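Local coordinates for protein leukocyte-associated immunoglobulin-like receptor 1 (Mus musculus, PDB 4ETY) that acts as an inhibitory collagen receptor on NK, B and T cells, damping their activation by recruiting phosphatases, and is represented by its extracellular immunoglobulin-like domain, at residues 18-23 against 97-102; 25-30 against 64-69; 43-48 against 79-84. One frame throughout, in Å; residues are numbered along the deposited sequence.

Contact 1. Residues 18-23 against 97-102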
loop_
_atom_site.group_PDB
_atom_site.type_symbol
_atom_site.label_atom_id
_atom_site.label_comp_id
_atom_site.label_asym_id
_atom_site.label_seq_id
_atom_site.Cartn_x
_atom_site.Cartn_y
_atom_site.Cartn_z
ATOM N N LEU A 18 0.861 -5.931 -7.120
ATOM C CA LEU A 18 2.298 -5.666 -6.970
ATOM C C LEU A 18 3.034 -6.850 -6.392
ATOM O O LEU A 18 2.547 -7.506 -5.449
ATOM C CB LEU A 18 2.509 -4.471 -6.046
ATOM C CG LEU A 18 1.808 -3.187 -6.458
ATOM C CD1 LEU A 18 2.005 -2.131 -5.386
ATOM C CD2 LEU A 18 2.328 -2.690 -7.789
HETATM N N MSE A 19 4.246 -7.071 -6.905
HETATM C CA MSE A 19 5.183 -8.012 -6.318
HETATM C C MSE A 19 6.094 -7.249 -5.399
HETATM O O MSE A 19 6.637 -6.205 -5.779
HETATM C CB MSE A 19 6.046 -8.655 -7.390
HETATM C CG MSE A 19 5.214 -9.256 -8.500
HETATM SE SE MSE A 19 4.442 -10.949 -7.848
HETATM C CE MSE A 19 6.111 -11.921 -8.266
ATOM N N ILE A 20 6.296 -7.767 -4.192
ATOM C CA ILE A 20 7.082 -7.102 -3.143
ATOM C C ILE A 20 8.142 -8.061 -2.634
ATOM O O ILE A 20 7.821 -9.202 -2.334
ATOM C CB ILE A 20 6.204 -6.735 -1.933
ATOM C CG1 ILE A 20 5.035 -5.836 -2.378
ATOM C CG2 ILE A 20 7.045 -6.070 -0.861
ATOM C CD1 ILE A 20 5.457 -4.493 -2.930
ATOM N N SER A 21 9.383 -7.604 -2.521
ATOM C CA SER A 21 10.459 -8.476 -2.011
ATOM C C SER A 21 10.372 -8.739 -0.531
ATOM O O SER A 21 10.289 -7.823 0.267
ATOM C CB SER A 21 11.850 -7.878 -2.292
ATOM O OG SER A 21 11.983 -7.619 -3.663
ATOM N N GLN A 22 10.416 -10.000 -0.144
ATOM C CA GLN A 22 10.591 -10.335 1.267
ATOM C C GLN A 22 11.718 -9.511 1.902
ATOM O O GLN A 22 12.799 -9.328 1.322
ATOM C CB GLN A 22 10.870 -11.832 1.453
ATOM C CG GLN A 22 10.796 -12.287 2.905
ATOM C CD GLN A 22 10.855 -13.802 3.080
ATOM O OE1 GLN A 22 10.841 -14.561 2.118
ATOM N NE2 GLN A 22 10.907 -14.238 4.318
ATOM N N GLY A 23 11.456 -8.999 3.104
ATOM C CA GLY A 23 12.443 -8.256 3.859
ATOM C C GLY A 23 12.426 -6.740 3.707
ATOM O O GLY A 23 13.065 -6.070 4.495
ATOM N N LEU A 97 -1.059 -7.146 -2.977
ATOM C CA LEU A 97 0.375 -7.328 -2.808
ATOM C C LEU A 97 0.689 -8.818 -2.712
ATOM O O LEU A 97 0.015 -9.540 -1.983
ATOM C CB LEU A 97 0.871 -6.672 -1.510
ATOM C CG LEU A 97 0.688 -5.187 -1.292
ATOM C CD1 LEU A 97 1.369 -4.824 0.025
ATOM C CD2 LEU A 97 1.219 -4.354 -2.443
ATOM N N LYS A 98 1.762 -9.254 -3.360
ATOM C CA LYS A 98 2.283 -10.618 -3.179
ATOM C C LYS A 98 3.743 -10.495 -2.749
ATOM O O LYS A 98 4.559 -9.928 -3.491
ATOM C CB LYS A 98 2.143 -11.399 -4.486
ATOM C CG LYS A 98 2.739 -12.802 -4.466
ATOM C CD LYS A 98 2.038 -13.716 -3.499
ATOM C CE LYS A 98 2.420 -15.186 -3.724
ATOM N NZ LYS A 98 2.025 -15.975 -2.520
ATOM N N VAL A 99 4.059 -10.945 -1.539
ATOM C CA VAL A 99 5.432 -10.910 -1.030
ATOM C C VAL A 99 6.135 -12.168 -1.531
ATOM O O VAL A 99 5.650 -13.264 -1.326
ATOM C CB VAL A 99 5.487 -10.795 0.503
ATOM C CG1 VAL A 99 6.901 -10.936 1.047
ATOM C CG2 VAL A 99 4.885 -9.457 0.934
ATOM N N ILE A 100 7.266 -11.995 -2.202
ATOM C CA ILE A 100 8.013 -13.127 -2.713
ATOM C C ILE A 100 9.482 -13.066 -2.300
ATOM O O ILE A 100 10.058 -11.982 -2.105
ATOM C CB ILE A 100 7.898 -13.226 -4.241
ATOM C CG1 ILE A 100 8.442 -11.965 -4.916
ATOM C CG2 ILE A 100 6.450 -13.461 -4.659
ATOM C CD1 ILE A 100 9.018 -12.231 -6.293
ATOM N N LYS A 101 10.066 -14.242 -2.128
ATOM C CA LYS A 101 11.505 -14.362 -1.891
ATOM C C LYS A 101 12.083 -14.989 -3.132
ATOM O O LYS A 101 11.843 -16.165 -3.388
ATOM C CB LYS A 101 11.817 -15.253 -0.686
ATOM C CG LYS A 101 13.275 -15.136 -0.236
ATOM C CD LYS A 101 13.953 -16.489 -0.111
ATOM C CE LYS A 101 15.455 -16.350 0.137
ATOM N NZ LYS A 101 16.163 -15.505 -0.879
ATOM N N GLU A 102 12.780 -14.189 -3.923
ATOM C CA GLU A 102 13.466 -14.662 -5.109
ATOM C C GLU A 102 14.926 -14.270 -4.978
ATOM O O GLU A 102 15.231 -13.171 -4.515
ATOM C CB GLU A 102 12.869 -14.019 -6.358
#
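Two successive bends in the selenomethionine M19, at chi2 (-76°) and chi3 (-83°), turn its terminal methyl back across the neighbouring strand, where CE lies 3.5 Å from CD1 of I100. I100 meets it obliquely, its CG1 set between backbone N and carbonyl carbon (chi1 60°), and CG2 adds a second, looser touch to the same methyl. Nearer the backbone, the selenium of M19 rests beside CB of K98, the two side chains running alongside each other in the same direction. Four backbone bonds tie the strands: L18 O receives K98 N, K98 O receives I20 N at 2.9 Å, I20 O receives I100 N, and I100 O receives Q22 N at 2.8 Å. This parallel pairing of 17-21 with the last strand, 90-100, is the A'-G pairing of the immunoglobulin sandwich, and it places 17-21 at the margin of the larger sheet. On the face opposite M19 and I100, CD2 of L97 is flanked by CD1 of L18 at 3.8 Å and, more loosely, by CG1 of I20. Here V99 lies next in line, its CG2 near CB of I20 at 4.2 Å while CG1 reaches CA of Q22 at 3.7 Å. V99 and I20 both also lean on V70, and V99 packs on I74 as well, drawing this face toward the loop that follows the strand 62-67. Beyond the paired strands, the amine of K101 turns away from the contact to hydrogen-bond OD1 of N103.

Contact 2. Residues 25-30 against 64-69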
loop_
_atom_site.group_PDB
_atom_site.type_symbol
_atom_site.label_atom_id
_atom_site.label_comp_id
_atom_site.label_asym_id
_atom_site.label_seq_id
_atom_site.Cartn_x
_atom_site.Cartn_y
_atom_site.Cartn_z
ATOM N N PHE A 25 10.580 -2.794 3.301
ATOM C CA PHE A 25 9.543 -2.047 3.991
ATOM C C PHE A 25 8.647 -1.489 2.887
ATOM O O PHE A 25 9.141 -0.987 1.876
ATOM C CB PHE A 25 10.133 -0.921 4.831
ATOM C CG PHE A 25 10.671 -1.382 6.159
ATOM C CD1 PHE A 25 9.993 -1.118 7.340
ATOM C CD2 PHE A 25 11.841 -2.120 6.219
ATOM C CE1 PHE A 25 10.485 -1.565 8.563
ATOM C CE2 PHE A 25 12.345 -2.547 7.438
ATOM C CZ PHE A 25 11.667 -2.277 8.602
ATOM N N VAL A 26 7.342 -1.614 3.081
ATOM C CA VAL A 26 6.318 -1.164 2.162
ATOM C C VAL A 26 5.770 0.131 2.781
ATOM O O VAL A 26 5.599 0.209 4.012
ATOM C CB VAL A 26 5.206 -2.217 2.060
ATOM C CG1 VAL A 26 3.972 -1.669 1.369
ATOM C CG2 VAL A 26 5.699 -3.443 1.305
ATOM N N THR A 27 5.543 1.122 1.937
ATOM C CA THR A 27 4.911 2.382 2.323
ATOM C C THR A 27 3.540 2.479 1.611
ATOM O O THR A 27 3.467 2.392 0.384
ATOM C CB THR A 27 5.791 3.581 1.916
ATOM O OG1 THR A 27 7.133 3.392 2.393
ATOM C CG2 THR A 27 5.226 4.908 2.512
ATOM N N VAL A 28 2.468 2.695 2.378
ATOM C CA VAL A 28 1.131 2.850 1.841
ATOM C C VAL A 28 0.760 4.301 2.059
ATOM O O VAL A 28 0.870 4.813 3.202
ATOM C CB VAL A 28 0.114 1.953 2.580
ATOM C CG1 VAL A 28 -1.277 2.123 1.989
ATOM C CG2 VAL A 28 0.500 0.472 2.508
ATOM N N VAL A 29 0.377 4.974 0.990
ATOM C CA VAL A 29 -0.005 6.387 1.052
ATOM C C VAL A 29 -1.503 6.442 0.724
ATOM O O VAL A 29 -1.915 6.174 -0.410
ATOM C CB VAL A 29 0.783 7.260 0.067
ATOM C CG1 VAL A 29 0.348 8.732 0.186
ATOM C CG2 VAL A 29 2.266 7.132 0.328
ATOM N N CYS A 30 -2.300 6.724 1.754
ATOM C CA CYS A 30 -3.735 6.954 1.604
ATOM C C CYS A 30 -3.912 8.445 1.394
ATOM O O CYS A 30 -3.137 9.238 1.913
ATOM C CB CYS A 30 -4.489 6.540 2.867
ATOM S SG CYS A 30 -4.336 4.817 3.373
ATOM N N GLU A 64 0.195 8.195 5.838
ATOM C CA GLU A 64 1.097 7.084 5.473
ATOM C C GLU A 64 1.129 5.977 6.514
ATOM O O GLU A 64 1.013 6.240 7.722
ATOM C CB GLU A 64 2.508 7.652 5.272
ATOM C CG GLU A 64 2.562 8.764 4.230
ATOM C CD GLU A 64 3.961 9.320 4.045
ATOM O OE1 GLU A 64 4.901 8.498 3.950
ATOM O OE2 GLU A 64 4.130 10.569 4.026
ATOM N N PHE A 65 1.283 4.740 6.054
ATOM C CA PHE A 65 1.432 3.580 6.907
ATOM C C PHE A 65 2.664 2.859 6.368
ATOM O O PHE A 65 2.819 2.733 5.147
ATOM C CB PHE A 65 0.251 2.630 6.772
ATOM C CG PHE A 65 -1.074 3.189 7.210
ATOM C CD1 PHE A 65 -1.559 2.941 8.502
ATOM C CD2 PHE A 65 -1.845 3.930 6.349
ATOM C CE1 PHE A 65 -2.781 3.426 8.916
ATOM C CE2 PHE A 65 -3.078 4.409 6.758
ATOM C CZ PHE A 65 -3.546 4.168 8.040
ATOM N N GLU A 66 3.527 2.380 7.239
ATOM C CA GLU A 66 4.704 1.662 6.786
ATOM C C GLU A 66 4.686 0.311 7.449
ATOM O O GLU A 66 4.276 0.200 8.617
ATOM C CB GLU A 66 5.941 2.479 7.141
ATOM C CG GLU A 66 7.116 2.278 6.235
ATOM C CD GLU A 66 8.263 3.244 6.530
ATOM O OE1 GLU A 66 8.019 4.440 6.816
ATOM O OE2 GLU A 66 9.421 2.800 6.441
ATOM N N ILE A 67 5.086 -0.719 6.705
ATOM C CA ILE A 67 5.011 -2.100 7.148
ATOM C C ILE A 67 6.357 -2.742 6.808
ATOM O O ILE A 67 6.813 -2.659 5.662
ATOM C CB ILE A 67 3.895 -2.915 6.433
ATOM C CG1 ILE A 67 2.508 -2.255 6.563
ATOM C CG2 ILE A 67 3.813 -4.331 6.997
ATOM C CD1 ILE A 67 1.529 -2.721 5.498
ATOM N N GLY A 68 7.009 -3.335 7.799
ATOM C CA GLY A 68 8.185 -4.148 7.509
ATOM C C GLY A 68 8.956 -4.543 8.729
ATOM O O GLY A 68 8.592 -4.138 9.839
ATOM N N PRO A 69 10.002 -5.363 8.538
ATOM C CA PRO A 69 10.377 -6.033 7.275
ATOM C C PRO A 69 9.310 -7.068 6.846
ATOM O O PRO A 69 8.827 -7.821 7.686
ATOM C CB PRO A 69 11.729 -6.673 7.606
ATOM C CG PRO A 69 11.722 -6.847 9.059
ATOM C CD PRO A 69 10.866 -5.753 9.656
#
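The carbonyl oxygen of I67 is held by two consecutive residues, F25 and V26, of the facing segment: V26 N donates to it at 2.8 Å, and CA of F25 adds a C-H contact at 3.3 Å. The return bond, I67 N to V26 O, completes this antiparallel hydrogen-bonded pair. Two residues along, V28 and F65 repeat the arrangement, with V28 N 2.8 Å from F65 O. These strands, 26-31 and 62-67, are the B and E strands of the immunoglobulin fold and form the smaller sheet of the sandwich. V26, V28, F65 and I67 share the face turned to the larger sheet, where V28, F65 and I67 all pack on L44. The F65 ring, with CG anti to its carbonyl carbon (chi1 -64°), presents its rim to C30, whose SG comes in near the ring plane, 3.6 Å from CE2 of F65. That sulfur is half of the disulfide with C80, so the edge of the phenyl ring lies directly against the bridge that pins the two sheets together. At the opposite end, the F25 ring lies with one face over the G68-P69 peptide, which is cis. G68 CA sits 3.8 Å from the ring centroid in a CH-pi contact, and P69 CD touches F25 CZ at 3.7 Å; a beta-carbon on G68 would run into the ring. On the outer face, the stem of E66 comes within 4.0 Å of T27 OG1 through CG, and E64 reaches a weak, long ion pair with K60. The chemistry thus divides by face: the inward side is apolar, while the outer one mixes T27 and the two glutamates with V29, as expected of a sheet with one side against the core and the other toward solvent.

Contact 3. Residues 43-48 against 79-84. With EDO (1,2-ethanediol), chain F.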
loop_
_atom_site.group_PDB
_atom_site.type_symbol
_atom_site.label_atom_id
_atom_site.label_comp_id
_atom_site.label_asym_id
_atom_site.label_seq_id
_atom_site.Cartn_x
_atom_site.Cartn_y
_atom_site.Cartn_z
ATOM N N ARG A 43 -7.952 3.951 8.304
ATOM C CA ARG A 43 -7.408 2.651 8.529
ATOM C C ARG A 43 -7.023 1.972 7.244
ATOM O O ARG A 43 -7.560 2.251 6.176
ATOM C CB ARG A 43 -8.364 1.780 9.308
ATOM C CG ARG A 43 -9.700 1.552 8.651
ATOM C CD ARG A 43 -10.665 1.022 9.713
ATOM N NE ARG A 43 -11.812 0.371 9.101
ATOM C CZ ARG A 43 -13.028 0.896 8.965
ATOM N NH1 ARG A 43 -13.319 2.118 9.401
ATOM N NH2 ARG A 43 -13.960 0.177 8.367
ATOM N N LEU A 44 -6.017 1.139 7.375
ATOM C CA LEU A 44 -5.617 0.257 6.317
ATOM C C LEU A 44 -6.325 -1.058 6.531
ATOM O O LEU A 44 -6.115 -1.724 7.552
ATOM C CB LEU A 44 -4.096 0.122 6.348
ATOM C CG LEU A 44 -3.442 -0.702 5.260
ATOM C CD1 LEU A 44 -3.786 -0.182 3.894
ATOM C CD2 LEU A 44 -1.938 -0.639 5.479
ATOM N N GLU A 45 -7.216 -1.415 5.609
ATOM C CA GLU A 45 -7.962 -2.651 5.684
ATOM C C GLU A 45 -7.213 -3.696 4.878
ATOM O O GLU A 45 -6.749 -3.405 3.768
ATOM C CB GLU A 45 -9.379 -2.494 5.107
ATOM C CG GLU A 45 -10.230 -3.739 5.268
ATOM C CD GLU A 45 -11.649 -3.596 4.728
ATOM O OE1 GLU A 45 -12.577 -3.364 5.530
ATOM O OE2 GLU A 45 -11.846 -3.734 3.507
ATOM N N LYS A 46 -7.064 -4.885 5.442
ATOM C CA LYS A 46 -6.421 -6.009 4.761
ATOM C C LYS A 46 -7.379 -7.201 4.810
ATOM O O LYS A 46 -7.815 -7.614 5.901
ATOM C CB LYS A 46 -5.081 -6.389 5.415
ATOM C CG LYS A 46 -4.370 -7.549 4.694
ATOM C CD LYS A 46 -3.085 -7.937 5.414
ATOM C CE LYS A 46 -2.327 -9.002 4.668
ATOM N NZ LYS A 46 -3.078 -10.296 4.596
ATOM N N ASP A 47 -7.715 -7.712 3.629
ATOM C CA ASP A 47 -8.534 -8.907 3.475
ATOM C C ASP A 47 -9.793 -8.871 4.372
ATOM O O ASP A 47 -10.131 -9.848 5.027
ATOM C CB ASP A 47 -7.682 -10.140 3.760
ATOM C CG ASP A 47 -6.487 -10.258 2.805
ATOM O OD1 ASP A 47 -6.660 -9.934 1.626
ATOM O OD2 ASP A 47 -5.395 -10.691 3.233
ATOM N N GLY A 48 -10.449 -7.723 4.406
ATOM C CA GLY A 48 -11.689 -7.558 5.167
ATOM C C GLY A 48 -11.557 -7.261 6.653
ATOM O O GLY A 48 -12.585 -7.153 7.337
ATOM N N SER A 79 -6.965 -1.779 1.181
ATOM C CA SER A 79 -7.636 -0.534 0.832
ATOM C C SER A 79 -7.549 0.419 2.004
ATOM O O SER A 79 -7.311 -0.008 3.140
ATOM C CB SER A 79 -9.102 -0.808 0.425
ATOM O OG SER A 79 -9.830 -1.281 1.540
ATOM N N CYS A 80 -7.713 1.705 1.727
ATOM C CA CYS A 80 -7.676 2.765 2.738
ATOM C C CYS A 80 -9.130 3.103 3.017
ATOM O O CYS A 80 -9.921 3.259 2.069
ATOM C CB CYS A 80 -6.968 4.031 2.209
ATOM S SG CYS A 80 -5.186 3.852 1.847
ATOM N N ILE A 81 -9.476 3.207 4.298
ATOM C CA ILE A 81 -10.803 3.599 4.708
ATOM C C ILE A 81 -10.748 4.809 5.632
ATOM O O ILE A 81 -10.131 4.774 6.672
ATOM C CB ILE A 81 -11.533 2.427 5.400
ATOM C CG1 ILE A 81 -11.548 1.225 4.451
ATOM C CG2 ILE A 81 -12.944 2.839 5.801
ATOM C CD1 ILE A 81 -12.336 0.044 4.956
ATOM N N TYR A 82 -11.439 5.863 5.236
ATOM C CA TYR A 82 -11.547 7.078 6.031
ATOM C C TYR A 82 -12.906 7.084 6.768
ATOM O O TYR A 82 -13.911 6.703 6.175
ATOM C CB TYR A 82 -11.428 8.284 5.113
ATOM C CG TYR A 82 -9.996 8.609 4.747
ATOM C CD1 TYR A 82 -9.374 7.996 3.645
ATOM C CD2 TYR A 82 -9.266 9.496 5.500
ATOM C CE1 TYR A 82 -8.047 8.314 3.302
ATOM C CE2 TYR A 82 -7.953 9.811 5.183
ATOM C CZ TYR A 82 -7.345 9.204 4.071
ATOM O OH TYR A 82 -6.035 9.526 3.763
ATOM N N SER A 83 -12.899 7.511 8.031
ATOM C CA SER A 83 -14.066 7.400 8.933
ATOM C C SER A 83 -14.237 8.617 9.841
ATOM O O SER A 83 -13.268 9.295 10.189
ATOM C CB SER A 83 -13.918 6.161 9.833
ATOM O OG SER A 83 -14.105 4.993 9.068
ATOM N N LYS A 84 -15.493 8.845 10.242
ATOM C CA LYS A 84 -15.863 9.837 11.259
ATOM C C LYS A 84 -17.033 9.292 12.085
ATOM O O LYS A 84 -16.952 8.191 12.654
ATOM C CB LYS A 84 -16.258 11.168 10.611
ATOM C CG LYS A 84 -17.419 11.101 9.625
ATOM C CD LYS A 84 -17.787 12.482 9.087
ATOM C CE LYS A 84 -18.935 12.462 8.082
ATOM N NZ LYS A 84 -20.273 12.472 8.741
HETATM C C1 EDO F . -9.426 -4.873 0.494
HETATM O O1 EDO F . -10.062 -6.087 0.071
HETATM C C2 EDO F . -9.372 -4.824 2.011
HETATM O O2 EDO F . -10.414 -5.616 2.599
#
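Closest packing here lies over I81, whose CG2 methyl sits 3.6 Å above the plane of the R43 guanidinium, toward its rim. R43 arrives there because its CG occupies the crowded position between backbone N and carbonyl carbon (chi1 60°) and the chain then runs extended to NE. E45 covers the other branch of the same isoleucine, its OE1 3.5 Å from CD1 of I81. Beneath them, R43 and I81 exchange two backbone hydrogen bonds, and E45 and S79 another two, the longer being S79 N to E45 O at 3.1 Å. Strands 41-46 and 76-83 are the C and F strands, neighbours in the larger sheet with 76-83 at its middle; L44 and C80 form a non-hydrogen-bonded pair on the inward face, the cysteine bridged to C30. Replacing R43 with alanine is likely to uncover the CG2 side of I81, leaving its methyl without the flat group now lying across it. The pairing is looser beyond E45: K46, D47 and G48 diverge, and K46 NZ bonds T75 O and forms a salt bridge with D47 OD2 at 2.7 Å. A 1,2-ethanediol, probably from the crystallisation liquor, occupies this side, its O2 donating to E45 OE2 (2.5 Å) and accepting from G48 N (2.8 Å). Since R91 also forms a salt bridge to OE2, the carboxylate is probably kept ionised, and the outer face combines apolar contact with fixed charge.

Contact 1 is a surface contact at the margin of the larger sheet, whereas contacts 2 and 3 are partly buried and face each other across the sandwich. The 2.0 Å disulfide C30 SG-C80 SG joins these two covalently, and apolar side chains of both meet in the core. Contacts 1 and 3 do not touch, but strands 90-100 and 76-83 are neighbours in one sheet. Contact 1 meets contact 2 where I20 packs on V26 and G23 on P69. Chemistry follows place: parallel pairing with aliphatic and selenomethionine packing at the margin, aromatic and sulfur contacts beside the core, and charged groups over an isoleucine on the outer face of the larger sheet.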